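Long-range contacts in chloroplastic group IIB intron splicing facilitator CRS2, chloroplastic (Zea mays, PDB 1RYB), which is required for splicing of chloroplast group IIB introns in complexes with CAF1 or CAF2, and lacks peptidyl-tRNA hydrolase activity despite belonging to that family: residues A[24-29]-A[78-83]; A[33-38]-A[161-166]; A[104-109]-A[145-150]. All coordinates share one frame; numbering follows the deposited sequence.

Contact 1: residues A[24-29]-A[78-83]; sequences GNPGNK and QSYMNY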
ATOM      1  N   GLY A  24       3.535  -4.812  -3.771  1.00  9.33           N
ATOM      2  CA  GLY A  24       3.308  -6.237  -4.202  1.00  7.10           C
ATOM      3  C   GLY A  24       4.309  -6.631  -5.248  1.00  8.83           C
ATOM      4  O   GLY A  24       5.169  -5.796  -5.662  1.00 11.76           O
ATOM      5  N   ASN A  25       4.163  -7.868  -5.728  1.00 10.34           N
ATOM      6  CA  ASN A  25       4.953  -8.393  -6.859  1.00 10.19           C
ATOM      7  C   ASN A  25       4.076  -8.544  -8.050  1.00  7.88           C
ATOM      8  O   ASN A  25       2.877  -8.835  -7.927  1.00 13.95           O
ATOM      9  CB  ASN A  25       5.514  -9.766  -6.510  1.00 11.18           C
ATOM     10  CG  ASN A  25       6.655  -9.607  -5.552  1.00 13.23           C
ATOM     11  OD1 ASN A  25       7.607  -8.912  -5.881  1.00 13.08           O
ATOM     12  ND2 ASN A  25       6.589 -10.276  -4.371  1.00 14.82           N
ATOM     13  N   PRO A  26       4.647  -8.455  -9.218  1.00  9.57           N
ATOM     14  CA  PRO A  26       3.839  -8.465 -10.438  1.00 10.82           C
ATOM     15  C   PRO A  26       3.586  -9.819 -10.982  1.00 11.45           C
ATOM     16  O   PRO A  26       4.434 -10.671 -10.895  1.00 15.87           O
ATOM     17  CB  PRO A  26       4.760  -7.806 -11.464  1.00 14.43           C
ATOM     18  CG  PRO A  26       6.133  -8.218 -10.986  1.00 22.36           C
ATOM     19  CD  PRO A  26       6.038  -8.134  -9.458  1.00 10.64           C
ATOM     20  N   GLY A  27       2.417  -9.999 -11.551  1.00  9.40           N
ATOM     21  CA  GLY A  27       2.210 -11.226 -12.227  1.00 14.71           C
ATOM     22  C   GLY A  27       1.213 -12.146 -11.565  1.00 23.88           C
ATOM     23  O   GLY A  27       0.928 -12.054 -10.374  1.00 15.40           O
ATOM     24  N   ASN A  28       0.693 -13.060 -12.376  1.00 21.81           N
ATOM     25  CA  ASN A  28      -0.359 -14.025 -11.923  1.00 21.80           C
ATOM     26  C   ASN A  28       0.032 -14.861 -10.721  1.00 26.39           C
ATOM     27  O   ASN A  28      -0.785 -15.192  -9.851  1.00 24.85           O
ATOM     28  CB  ASN A  28      -0.649 -14.983 -13.068  1.00 28.10           C
ATOM     29  CG  ASN A  28      -1.025 -14.186 -14.259  1.00 42.53           C
ATOM     30  OD1 ASN A  28      -1.849 -13.284 -14.116  1.00 24.25           O
ATOM     31  ND2 ASN A  28      -0.239 -14.322 -15.329  1.00 39.73           N
ATOM     32  N   LYS A  29       1.276 -15.261 -10.721  1.00 19.87           N
ATOM     33  CA  LYS A  29       1.800 -16.105  -9.668  1.00 18.92           C
ATOM     34  C   LYS A  29       1.615 -15.543  -8.239  1.00 18.12           C
ATOM     35  O   LYS A  29       1.602 -16.311  -7.250  1.00 25.27           O
ATOM     36  CB  LYS A  29       3.257 -16.404  -9.971  1.00 19.05           C
ATOM     37  CG  LYS A  29       4.318 -15.534  -9.351  1.00 62.98           C
ATOM     38  CD  LYS A  29       5.688 -16.243  -9.252  1.00100.00           C
ATOM     39  CE  LYS A  29       6.560 -16.108 -10.506  1.00100.00           C
ATOM     40  NZ  LYS A  29       7.711 -17.035 -10.515  1.00 49.15           N
ATOM     41  N   GLN A  78       5.128  -2.380 -10.711  1.00 11.68           N
ATOM     42  CA  GLN A  78       5.333  -3.660 -11.339  1.00 12.92           C
ATOM     43  C   GLN A  78       6.843  -3.936 -11.480  1.00 19.62           C
ATOM     44  O   GLN A  78       7.293  -4.427 -12.501  1.00 20.26           O
ATOM     45  CB  GLN A  78       4.679  -3.698 -12.741  1.00 13.39           C
ATOM     46  CG  GLN A  78       3.205  -3.237 -12.664  1.00 12.81           C
ATOM     47  CD  GLN A  78       2.324  -4.195 -11.899  1.00 13.71           C
ATOM     48  OE1 GLN A  78       1.495  -3.762 -11.040  1.00 14.42           O
ATOM     49  NE2 GLN A  78       2.442  -5.478 -12.245  1.00  9.05           N
ATOM     50  N   SER A  79       7.579  -3.595 -10.445  1.00 10.92           N
ATOM     51  CA  SER A  79       9.032  -3.683 -10.459  1.00 15.70           C
ATOM     52  C   SER A  79       9.599  -4.877  -9.673  1.00 14.92           C
ATOM     53  O   SER A  79      10.792  -5.119  -9.632  1.00 14.31           O
ATOM     54  CB  SER A  79       9.429  -2.429  -9.702  1.00 15.70           C
ATOM     55  OG  SER A  79       8.719  -2.384  -8.447  1.00 15.43           O
ATOM     56  N   TYR A  80       8.711  -5.583  -9.009  1.00 11.23           N
ATOM     57  CA  TYR A  80       8.990  -6.540  -7.930  1.00 15.75           C
ATOM     58  C   TYR A  80       9.116  -5.749  -6.661  1.00 13.76           C
ATOM     59  O   TYR A  80       9.561  -4.562  -6.687  1.00 10.78           O
ATOM     60  CB  TYR A  80      10.238  -7.431  -8.117  1.00 16.89           C
ATOM     61  CG  TYR A  80       9.971  -8.451  -9.196  1.00 15.28           C
ATOM     62  CD1 TYR A  80      10.384  -8.208 -10.499  1.00 22.60           C
ATOM     63  CD2 TYR A  80       9.310  -9.645  -8.912  1.00 14.28           C
ATOM     64  CE1 TYR A  80      10.191  -9.189 -11.481  1.00 16.09           C
ATOM     65  CE2 TYR A  80       9.045 -10.602  -9.889  1.00 19.75           C
ATOM     66  CZ  TYR A  80       9.451 -10.339 -11.190  1.00 19.33           C
ATOM     67  OH  TYR A  80       9.212 -11.314 -12.145  1.00 29.83           O
ATOM     68  N   MET A  81       8.739  -6.393  -5.570  1.00 11.41           N
ATOM     69  CA  MET A  81       8.694  -5.739  -4.232  1.00 16.83           C
ATOM     70  C   MET A  81       9.974  -4.956  -3.828  1.00 13.16           C
ATOM     71  O   MET A  81       9.935  -3.836  -3.376  1.00 12.45           O
ATOM     72  CB  MET A  81       8.397  -6.813  -3.180  1.00 12.87           C
ATOM     73  CG  MET A  81       8.193  -6.246  -1.799  1.00 12.20           C
ATOM     74  SD  MET A  81       6.803  -5.109  -1.733  1.00 12.80           S
ATOM     75  CE  MET A  81       5.456  -6.294  -1.431  1.00 14.81           C
ATOM     76  N   ASN A  82      11.120  -5.551  -4.133  1.00 19.20           N
ATOM     77  CA  ASN A  82      12.385  -5.032  -3.740  1.00 14.44           C
ATOM     78  C   ASN A  82      12.722  -3.792  -4.467  1.00 20.42           C
ATOM     79  O   ASN A  82      13.673  -3.096  -4.067  1.00 21.19           O
ATOM     80  CB  ASN A  82      13.525  -6.061  -4.058  1.00 13.57           C
ATOM     81  CG  ASN A  82      13.582  -7.171  -3.036  1.00 26.33           C
ATOM     82  OD1 ASN A  82      12.900  -7.114  -2.026  1.00 21.42           O
ATOM     83  ND2 ASN A  82      14.457  -8.171  -3.290  1.00 28.96           N
ATOM     84  N   TYR A  83      12.052  -3.534  -5.609  1.00 13.68           N
ATOM     85  CA  TYR A  83      12.396  -2.312  -6.364  1.00  9.34           C
ATOM     86  C   TYR A  83      11.244  -1.286  -6.422  1.00 14.68           C
ATOM     87  O   TYR A  83      11.204  -0.404  -7.314  1.00 13.53           O
ATOM     88  CB  TYR A  83      12.853  -2.687  -7.783  1.00 12.17           C
ATOM     89  CG  TYR A  83      13.942  -3.681  -7.698  1.00 13.83           C
ATOM     90  CD1 TYR A  83      15.249  -3.293  -7.394  1.00 17.62           C
ATOM     91  CD2 TYR A  83      13.698  -5.029  -7.935  1.00 20.09           C
ATOM     92  CE1 TYR A  83      16.255  -4.262  -7.250  1.00 36.83           C
ATOM     93  CE2 TYR A  83      14.696  -6.001  -7.822  1.00 22.94           C
ATOM     94  CZ  TYR A  83      15.993  -5.615  -7.493  1.00 44.59           C
ATOM     95  OH  TYR A  83      17.009  -6.569  -7.460  1.00 23.87           O
TER
HETATM   96  O   HOH W   1       5.878  -5.117  -8.171  1.00 12.83           O
HETATM   97  O   HOH W   2       6.661 -12.388 -12.115  1.00 34.36           O
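Gln78 meets Pro26 first: bent at chi2 (-67°), the side chain folds back and brings its outer end against the CB side of the Pro26 ring. Ser79 works within its own loop, its OG donating to the carbonyl of Tyr80. That same carbonyl receives Tyr83 N from the opposite face of its plane, and the two bonds hold the turn in shape. Tyr80 is joined to 24-29 through backbone and ring alike. Tyr80 N donates to a water whose oxygen is 3.0 Å from it, and that water donates to Gly24 O. Over one face of the tyrosine ring sits Pro26, with CG 3.9 Å from the ring centroid and almost on its normal, a CH-pi contact. Asn25 OD1 lies at the edge of the same ring, 3.6 Å from Tyr80 CD2. At the far end of the ring a second water connects Tyr80 OH with Pro26 O. Met81 supplies the direct bond between the segments: its N donates to Asn25 OD1 at 2.8 Å and 166°, approaching from above the amide plane rather than along a lone pair. The thioether, bent at chi2 and chi3, brings Met81 CE to 3.4 Å from Gly24 N. Next along, Asn82 OD1 is hydrogen-bonded to Asn128 ND2. Tyr80, Asn82 and Asn128, with Tyr30, whose side chain touches Asn25, are tRNA-binding residues by similarity; His35, which packs on Met81, matches the proton acceptor of the hydrolases. The two loops therefore probably form a wall of the tRNA-binding cleft of the peptidyl-tRNA hydrolase fold.

Contact 2: residues A[33-38]-A[161-166]; sequences TRHNVG and AFLLQK
His35 N donates to Leu163 O at 2.9 Å and 161°, arriving in the carbonyl plane on a lone pair. One residue earlier, Arg34 N makes a second backbone bond, 2.9 Å to Gln165 O, coming in nearly end-on to that carbonyl. Successive amides at the start of a 3-10 turn thus hold the chain where it leaves helix 159-163. Gln165 O is also approached by Thr33 CA at 3.3 Å, while the methyl CG2 of Thr33 lies against Leu164 O. Arg34 has the largest share of the contact. Extended from CG to NE, its chain crosses Phe162 at about a right angle and lays CD over one face of the ring, 3.9 Å from the centroid. The guanidinium follows nearly flat on the phenyl group, the planes 18° apart and Phe162 CE1 3.3 Å from Arg34 CZ; Lys166 O lies over the opposite face, toward the rim, without a hydrogen bond. Within its own plane Arg34 NH1 donates to Phe162 O at 3.0 Å, on a lone pair, and NH2 forms a salt bridge with Glu171. A leucine in place of Arg34 would probably leave Glu171 without its charged mate and the Phe162 ring without its flat cover. At the next residue, Leu163 CD1 stands over the face of the His35 imidazole, 3.9 Å from its centroid. The ring itself is fixed through ND1, hydrogen-bonded to Asp107; His35 corresponds to the proton acceptor of active peptidyl-tRNA hydrolases, an activity CRS2 lacks. The contact therefore joins the lead-in to helix 37-48 with the C-terminal end of helix 159-163, and both Val37 and Leu163 pack on Asp107 in strand 102-108.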
ATOM      1  N   THR A  33      -1.517 -13.402  -2.921  1.00 17.32           N
ATOM      2  CA  THR A  33      -0.505 -13.708  -1.924  1.00 11.11           C
ATOM      3  C   THR A  33      -0.432 -12.639  -0.849  1.00 15.21           C
ATOM      4  O   THR A  33      -0.838 -11.495  -1.052  1.00 10.81           O
ATOM      5  CB  THR A  33       0.835 -14.016  -2.562  1.00 10.68           C
ATOM      6  OG1 THR A  33       1.355 -12.869  -3.169  1.00 14.16           O
ATOM      7  CG2 THR A  33       0.721 -15.150  -3.639  1.00 11.13           C
ATOM      8  N   ARG A  34      -0.012 -13.035   0.303  1.00  9.77           N
ATOM      9  CA  ARG A  34       0.002 -12.099   1.465  1.00 12.34           C
ATOM     10  C   ARG A  34       0.808 -10.828   1.190  1.00  9.35           C
ATOM     11  O   ARG A  34       0.386  -9.697   1.567  1.00 11.70           O
ATOM     12  CB  ARG A  34       0.536 -12.769   2.718  1.00  8.49           C
ATOM     13  CG  ARG A  34      -0.339 -13.980   3.116  1.00  7.37           C
ATOM     14  CD  ARG A  34      -0.012 -14.420   4.570  1.00 16.85           C
ATOM     15  NE  ARG A  34      -0.862 -15.518   5.109  1.00 17.81           N
ATOM     16  CZ  ARG A  34      -0.663 -16.829   4.821  1.00 19.89           C
ATOM     17  NH1 ARG A  34       0.330 -17.209   4.005  1.00 16.52           N
ATOM     18  NH2 ARG A  34      -1.526 -17.753   5.338  1.00 16.39           N
ATOM     19  N   HIS A  35       1.971 -11.013   0.600  1.00 10.27           N
ATOM     20  CA  HIS A  35       2.831  -9.864   0.277  1.00  9.54           C
ATOM     21  C   HIS A  35       2.210  -8.938  -0.790  1.00  9.98           C
ATOM     22  O   HIS A  35       2.746  -7.861  -1.037  1.00 16.77           O
ATOM     23  CB  HIS A  35       4.177 -10.407  -0.258  1.00 14.48           C
ATOM     24  CG  HIS A  35       5.456  -9.678   0.161  1.00 11.54           C
ATOM     25  ND1 HIS A  35       5.543  -8.959   1.303  1.00 12.26           N
ATOM     26  CD2 HIS A  35       6.668  -9.670  -0.432  1.00 15.45           C
ATOM     27  CE1 HIS A  35       6.770  -8.497   1.398  1.00  8.43           C
ATOM     28  NE2 HIS A  35       7.465  -8.892   0.337  1.00 15.77           N
ATOM     29  N   ASN A  36       1.111  -9.328  -1.415  1.00  9.08           N
ATOM     30  CA  ASN A  36       0.417  -8.473  -2.382  1.00  8.20           C
ATOM     31  C   ASN A  36      -0.805  -7.790  -1.820  1.00 15.61           C
ATOM     32  O   ASN A  36      -1.556  -7.196  -2.548  1.00 10.68           O
ATOM     33  CB  ASN A  36      -0.059  -9.303  -3.583  1.00 10.61           C
ATOM     34  CG  ASN A  36       1.003  -9.297  -4.679  1.00 17.38           C
ATOM     35  OD1 ASN A  36       2.213  -9.253  -4.434  1.00 11.96           O
ATOM     36  ND2 ASN A  36       0.576  -9.204  -5.917  1.00 17.27           N
ATOM     37  N   VAL A  37      -1.089  -7.898  -0.503  1.00  9.21           N
ATOM     38  CA  VAL A  37      -2.302  -7.315  -0.012  1.00  8.44           C
ATOM     39  C   VAL A  37      -2.367  -5.814  -0.242  1.00 11.65           C
ATOM     40  O   VAL A  37      -3.444  -5.281  -0.303  1.00 10.64           O
ATOM     41  CB  VAL A  37      -2.547  -7.732   1.464  1.00 10.92           C
ATOM     42  CG1 VAL A  37      -1.557  -7.092   2.446  1.00 13.86           C
ATOM     43  CG2 VAL A  37      -4.003  -7.567   1.940  1.00 11.09           C
ATOM     44  N   GLY A  38      -1.232  -5.130  -0.285  1.00  6.68           N
ATOM     45  CA  GLY A  38      -1.298  -3.714  -0.624  1.00  9.13           C
ATOM     46  C   GLY A  38      -1.910  -3.470  -1.987  1.00  8.44           C
ATOM     47  O   GLY A  38      -2.608  -2.472  -2.233  1.00 10.01           O
ATOM     48  N   ALA A 161       8.160 -18.101   2.476  1.00 21.07           N
ATOM     49  CA  ALA A 161       7.124 -18.900   1.925  1.00 22.58           C
ATOM     50  C   ALA A 161       5.775 -18.353   2.334  1.00 14.46           C
ATOM     51  O   ALA A 161       4.811 -18.391   1.593  1.00 19.97           O
ATOM     52  CB  ALA A 161       7.227 -20.307   2.544  1.00 22.59           C
ATOM     53  N   PHE A 162       5.718 -17.935   3.575  1.00 17.74           N
ATOM     54  CA  PHE A 162       4.516 -17.419   4.148  1.00 21.07           C
ATOM     55  C   PHE A 162       4.064 -16.178   3.385  1.00 12.86           C
ATOM     56  O   PHE A 162       2.891 -15.996   3.111  1.00 16.28           O
ATOM     57  CB  PHE A 162       4.822 -17.074   5.612  1.00 22.10           C
ATOM     58  CG  PHE A 162       3.709 -16.423   6.345  1.00 20.30           C
ATOM     59  CD1 PHE A 162       2.530 -17.113   6.624  1.00 19.22           C
ATOM     60  CD2 PHE A 162       3.843 -15.101   6.779  1.00 22.19           C
ATOM     61  CE1 PHE A 162       1.460 -16.532   7.308  1.00 22.97           C
ATOM     62  CE2 PHE A 162       2.795 -14.501   7.479  1.00 22.45           C
ATOM     63  CZ  PHE A 162       1.614 -15.217   7.733  1.00 30.43           C
ATOM     64  N   LEU A 163       5.002 -15.366   2.995  1.00 16.86           N
ATOM     65  CA  LEU A 163       4.620 -14.146   2.269  1.00 16.60           C
ATOM     66  C   LEU A 163       4.066 -14.428   0.957  1.00 12.27           C
ATOM     67  O   LEU A 163       3.275 -13.648   0.405  1.00 13.39           O
ATOM     68  CB  LEU A 163       5.789 -13.178   2.064  1.00 11.94           C
ATOM     69  CG  LEU A 163       6.381 -12.590   3.340  1.00 13.64           C
ATOM     70  CD1 LEU A 163       7.698 -11.825   2.984  1.00 17.57           C
ATOM     71  CD2 LEU A 163       5.395 -11.661   4.061  1.00 14.05           C
ATOM     72  N   LEU A 164       4.573 -15.502   0.388  1.00 12.10           N
ATOM     73  CA  LEU A 164       4.291 -15.788  -0.953  1.00 10.20           C
ATOM     74  C   LEU A 164       3.263 -16.824  -1.141  1.00 16.12           C
ATOM     75  O   LEU A 164       3.121 -17.345  -2.241  1.00 20.16           O
ATOM     76  CB  LEU A 164       5.578 -16.167  -1.738  1.00 14.38           C
ATOM     77  CG  LEU A 164       6.636 -15.095  -1.744  1.00 18.26           C
ATOM     78  CD1 LEU A 164       7.773 -15.573  -2.652  1.00 20.54           C
ATOM     79  CD2 LEU A 164       6.095 -13.741  -2.260  1.00 18.56           C
ATOM     80  N   GLN A 165       2.467 -17.005  -0.104  1.00 15.25           N
ATOM     81  CA  GLN A 165       1.283 -17.905  -0.082  1.00 15.32           C
ATOM     82  C   GLN A 165       0.010 -17.135   0.069  1.00 15.57           C
ATOM     83  O   GLN A 165       0.001 -15.979   0.418  1.00 16.21           O
ATOM     84  CB  GLN A 165       1.376 -18.905   1.056  1.00 18.89           C
ATOM     85  CG  GLN A 165       2.141 -20.158   0.530  1.00 31.80           C
ATOM     86  CD  GLN A 165       1.224 -21.000  -0.361  1.00100.00           C
ATOM     87  OE1 GLN A 165       1.620 -22.077  -0.860  1.00 75.46           O
ATOM     88  NE2 GLN A 165      -0.021 -20.510  -0.559  1.00100.00           N
ATOM     89  N   LYS A 166      -1.064 -17.752  -0.283  1.00 14.54           N
ATOM     90  CA  LYS A 166      -2.359 -17.082  -0.205  1.00 11.38           C
ATOM     91  C   LYS A 166      -2.886 -17.109   1.223  1.00 17.84           C
ATOM     92  O   LYS A 166      -2.464 -17.899   2.064  1.00 19.03           O
ATOM     93  CB  LYS A 166      -3.302 -17.816  -1.152  1.00 17.57           C
ATOM     94  CG  LYS A 166      -2.898 -17.537  -2.618  1.00 18.13           C
ATOM     95  CD  LYS A 166      -4.033 -17.707  -3.652  1.00 28.58           C
ATOM     96  CE  LYS A 166      -3.541 -17.833  -5.103  1.00 92.16           C
ATOM     97  NZ  LYS A 166      -4.622 -17.868  -6.114  1.00 95.84           N
TER

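Contact 3: residues A[104-109]-A[145-150]; sequences LIYDDT and RLSIGI
The Tyr106 ring lies with one face over Ser147 CA, while Arg145 CB meets its edge in plane, 3.7 Å from CE2; His127 adds an edge-to-face ring contact. With CG of Tyr106 set between its backbone N and carbonyl carbon (chi1 65°), the ring leans across to the neighbouring strand. There Tyr106 OH comes within 2.6 Å of Ser147 OG. The serine OG is also 3.1 Å from Asp108 OD2. OD1 of Asp108 is taken by Ser110. A water at the edge of the Arg145 guanidinium accepts from NH1 at 2.7 Å and reaches Tyr106 OH, while the guanidinium makes a cation-pi contact with Phe143.

On the other face, Ile105 CG2 touches Ile148 CD1 at 3.7 Å. Asp107 bonds His127 NE2 through OD1 and His35 through OD2; by similarity it holds the position that supports the catalytic histidine in active hydrolases. Between these two faces, five backbone bonds join the parallel strands, from Leu146 N to Leu104 O at 2.8 Å through to Ile150 N to Asp108 O at 3.0 Å. In the sheet, strand 18-22 flanks 102-108 and strand 116-119 runs antiparallel beside 145-149. Helix 37-48 covers the face of Ile105 and Ile148, and helix 128-136 packs on Leu104 and Tyr106.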
ATOM      1  N   LEU A 104       1.838   4.993   1.473  1.00  9.32           N
ATOM      2  CA  LEU A 104       2.214   3.614   1.190  1.00 10.60           C
ATOM      3  C   LEU A 104       1.295   2.657   1.896  1.00 10.18           C
ATOM      4  O   LEU A 104       1.053   2.789   3.082  1.00 11.39           O
ATOM      5  CB  LEU A 104       3.685   3.232   1.597  1.00 15.11           C
ATOM      6  CG  LEU A 104       4.689   3.441   0.500  1.00  9.05           C
ATOM      7  CD1 LEU A 104       4.599   2.362  -0.557  1.00 10.85           C
ATOM      8  CD2 LEU A 104       4.578   4.861  -0.102  1.00 10.83           C
ATOM      9  N   ILE A 105       0.842   1.625   1.167  1.00  8.75           N
ATOM     10  CA  ILE A 105      -0.049   0.583   1.693  1.00  9.30           C
ATOM     11  C   ILE A 105       0.633  -0.780   1.543  1.00  8.74           C
ATOM     12  O   ILE A 105       0.991  -1.150   0.421  1.00  8.33           O
ATOM     13  CB  ILE A 105      -1.433   0.652   0.981  1.00  9.36           C
ATOM     14  CG1 ILE A 105      -1.946   2.091   1.051  1.00  5.09           C
ATOM     15  CG2 ILE A 105      -2.425  -0.333   1.674  1.00 11.54           C
ATOM     16  CD1 ILE A 105      -3.430   2.155   0.620  1.00 12.51           C
ATOM     17  N   TYR A 106       0.752  -1.560   2.630  1.00  9.18           N
ATOM     18  CA  TYR A 106       1.544  -2.815   2.501  1.00  5.42           C
ATOM     19  C   TYR A 106       1.252  -3.788   3.630  1.00  7.25           C
ATOM     20  O   TYR A 106       0.550  -3.441   4.563  1.00  9.69           O
ATOM     21  CB  TYR A 106       3.071  -2.425   2.533  1.00  8.46           C
ATOM     22  CG  TYR A 106       3.432  -1.835   3.927  1.00 14.09           C
ATOM     23  CD1 TYR A 106       3.896  -2.657   4.954  1.00 13.64           C
ATOM     24  CD2 TYR A 106       3.164  -0.516   4.280  1.00 20.14           C
ATOM     25  CE1 TYR A 106       4.206  -2.133   6.205  1.00 17.72           C
ATOM     26  CE2 TYR A 106       3.300  -0.007   5.584  1.00 18.54           C
ATOM     27  CZ  TYR A 106       3.901  -0.818   6.541  1.00 21.09           C
ATOM     28  OH  TYR A 106       4.104  -0.376   7.854  1.00 31.85           O
ATOM     29  N   ASP A 107       1.719  -5.017   3.471  1.00  9.32           N
ATOM     30  CA  ASP A 107       1.506  -6.116   4.489  1.00 11.49           C
ATOM     31  C   ASP A 107       2.414  -5.918   5.674  1.00 14.13           C
ATOM     32  O   ASP A 107       3.598  -5.628   5.517  1.00 12.40           O
ATOM     33  CB  ASP A 107       1.813  -7.489   3.875  1.00 10.65           C
ATOM     34  CG  ASP A 107       3.102  -7.448   3.113  1.00 13.25           C
ATOM     35  OD1 ASP A 107       3.406  -6.591   2.269  1.00 14.30           O
ATOM     36  OD2 ASP A 107       3.906  -8.373   3.470  1.00 11.15           O
ATOM     37  N   ASP A 108       1.910  -6.108   6.858  1.00 11.04           N
ATOM     38  CA  ASP A 108       2.794  -5.896   8.024  1.00 11.13           C
ATOM     39  C   ASP A 108       2.714  -7.101   8.954  1.00 10.15           C
ATOM     40  O   ASP A 108       1.650  -7.456   9.468  1.00 16.36           O
ATOM     41  CB  ASP A 108       2.443  -4.605   8.709  1.00 11.80           C
ATOM     42  CG  ASP A 108       3.274  -4.279   9.896  1.00 25.65           C
ATOM     43  OD1 ASP A 108       3.926  -5.108  10.496  1.00 18.52           O
ATOM     44  OD2 ASP A 108       3.097  -3.041  10.284  1.00 27.06           O
ATOM     45  N   THR A 109       3.798  -7.869   9.005  1.00 14.46           N
ATOM     46  CA  THR A 109       3.761  -9.154   9.803  1.00 16.66           C
ATOM     47  C   THR A 109       3.783  -8.870  11.325  1.00 28.45           C
ATOM     48  O   THR A 109       3.701  -9.753  12.138  1.00 25.68           O
ATOM     49  CB  THR A 109       4.932 -10.120   9.481  1.00 18.89           C
ATOM     50  OG1 THR A 109       6.101  -9.449   9.726  1.00 35.72           O
ATOM     51  CG2 THR A 109       4.949 -10.507   8.043  1.00 19.14           C
ATOM     52  N   ARG A 145       1.665   5.831   6.022  1.00 11.47           N
ATOM     53  CA  ARG A 145       1.561   4.426   5.700  1.00 10.09           C
ATOM     54  C   ARG A 145       0.357   3.864   6.281  1.00  8.76           C
ATOM     55  O   ARG A 145       0.080   4.054   7.464  1.00 12.11           O
ATOM     56  CB  ARG A 145       2.658   3.584   6.348  1.00 19.82           C
ATOM     57  CG  ARG A 145       4.055   4.087   6.191  1.00 27.61           C
ATOM     58  CD  ARG A 145       4.416   5.033   7.293  1.00 17.92           C
ATOM     59  NE  ARG A 145       5.707   5.640   6.976  1.00 16.77           N
ATOM     60  CZ  ARG A 145       6.848   5.050   7.213  1.00 25.46           C
ATOM     61  NH1 ARG A 145       6.893   3.841   7.798  1.00 14.90           N
ATOM     62  NH2 ARG A 145       7.978   5.682   6.890  1.00 29.20           N
ATOM     63  N   LEU A 146      -0.263   2.947   5.537  1.00  7.19           N
ATOM     64  CA  LEU A 146      -1.362   2.162   6.065  1.00  7.14           C
ATOM     65  C   LEU A 146      -0.878   0.727   6.069  1.00  8.95           C
ATOM     66  O   LEU A 146      -0.649   0.106   5.005  1.00  8.76           O
ATOM     67  CB  LEU A 146      -2.637   2.251   5.213  1.00 10.03           C
ATOM     68  CG  LEU A 146      -3.792   1.394   5.720  1.00 13.74           C
ATOM     69  CD1 LEU A 146      -4.382   1.949   7.025  1.00 12.10           C
ATOM     70  CD2 LEU A 146      -4.866   1.339   4.639  1.00 12.33           C
ATOM     71  N   SER A 147      -0.640   0.182   7.306  1.00 13.54           N
ATOM     72  CA  SER A 147      -0.148  -1.197   7.440  1.00 15.69           C
ATOM     73  C   SER A 147      -1.355  -2.092   7.434  1.00 14.96           C
ATOM     74  O   SER A 147      -2.366  -1.754   8.089  1.00 14.30           O
ATOM     75  CB  SER A 147       0.557  -1.426   8.812  1.00 12.07           C
ATOM     76  OG  SER A 147       1.718  -0.638   8.905  1.00 21.85           O
ATOM     77  N   ILE A 148      -1.261  -3.209   6.726  1.00 11.09           N
ATOM     78  CA  ILE A 148      -2.317  -4.212   6.696  1.00  8.70           C
ATOM     79  C   ILE A 148      -1.754  -5.468   7.371  1.00 11.53           C
ATOM     80  O   ILE A 148      -0.890  -6.113   6.800  1.00 11.49           O
ATOM     81  CB  ILE A 148      -2.784  -4.599   5.277  1.00 11.70           C
ATOM     82  CG1 ILE A 148      -3.415  -3.386   4.642  1.00 11.45           C
ATOM     83  CG2 ILE A 148      -3.838  -5.678   5.385  1.00  9.97           C
ATOM     84  CD1 ILE A 148      -3.577  -3.533   3.125  1.00 11.92           C
ATOM     85  N   GLY A 149      -2.216  -5.762   8.634  1.00 11.94           N
ATOM     86  CA  GLY A 149      -1.635  -6.881   9.368  1.00 11.03           C
ATOM     87  C   GLY A 149      -1.849  -8.199   8.664  1.00 14.45           C
ATOM     88  O   GLY A 149      -2.908  -8.509   8.122  1.00 13.71           O
ATOM     89  N   ILE A 150      -0.808  -8.984   8.683  1.00 12.06           N
ATOM     90  CA  ILE A 150      -0.884 -10.376   8.163  1.00 18.80           C
ATOM     91  C   ILE A 150      -0.393 -11.449   9.220  1.00 18.09           C
ATOM     92  O   ILE A 150      -0.406 -12.636   8.960  1.00 18.00           O
ATOM     93  CB  ILE A 150      -0.161 -10.552   6.806  1.00 14.26           C
ATOM     94  CG1 ILE A 150       1.369 -10.220   6.904  1.00 13.56           C
ATOM     95  CG2 ILE A 150      -0.874  -9.707   5.745  1.00 10.66           C
ATOM     96  CD1 ILE A 150       2.211 -10.871   5.787  1.00  9.94           C
TER
HETATM   97  O   HOH W   3       5.224   1.970   8.838  1.00 30.27           O

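How the contacts relate
From the N terminus, 24-29, after strand 18-22, pairs with 78-83, after strand 70-77, to close contact 1. Before that happens, 33-38 has opened contact 2, which ends only at 161-166, so the two loops cross. Contact 3 begins and ends within the span of contact 2, after contact 1 is complete. The three meet around the site that corresponds to the hydrolase active site of the family. Asn25 N lies 2.7 Å from Asn36 OD1, a probable hydrogen bond joining contacts 1 and 2, and His35 ND1 lies 2.8 Å from Asp107 OD2, another between contacts 2 and 3. Together they tie two cleft loops and two helix ends to the central strands.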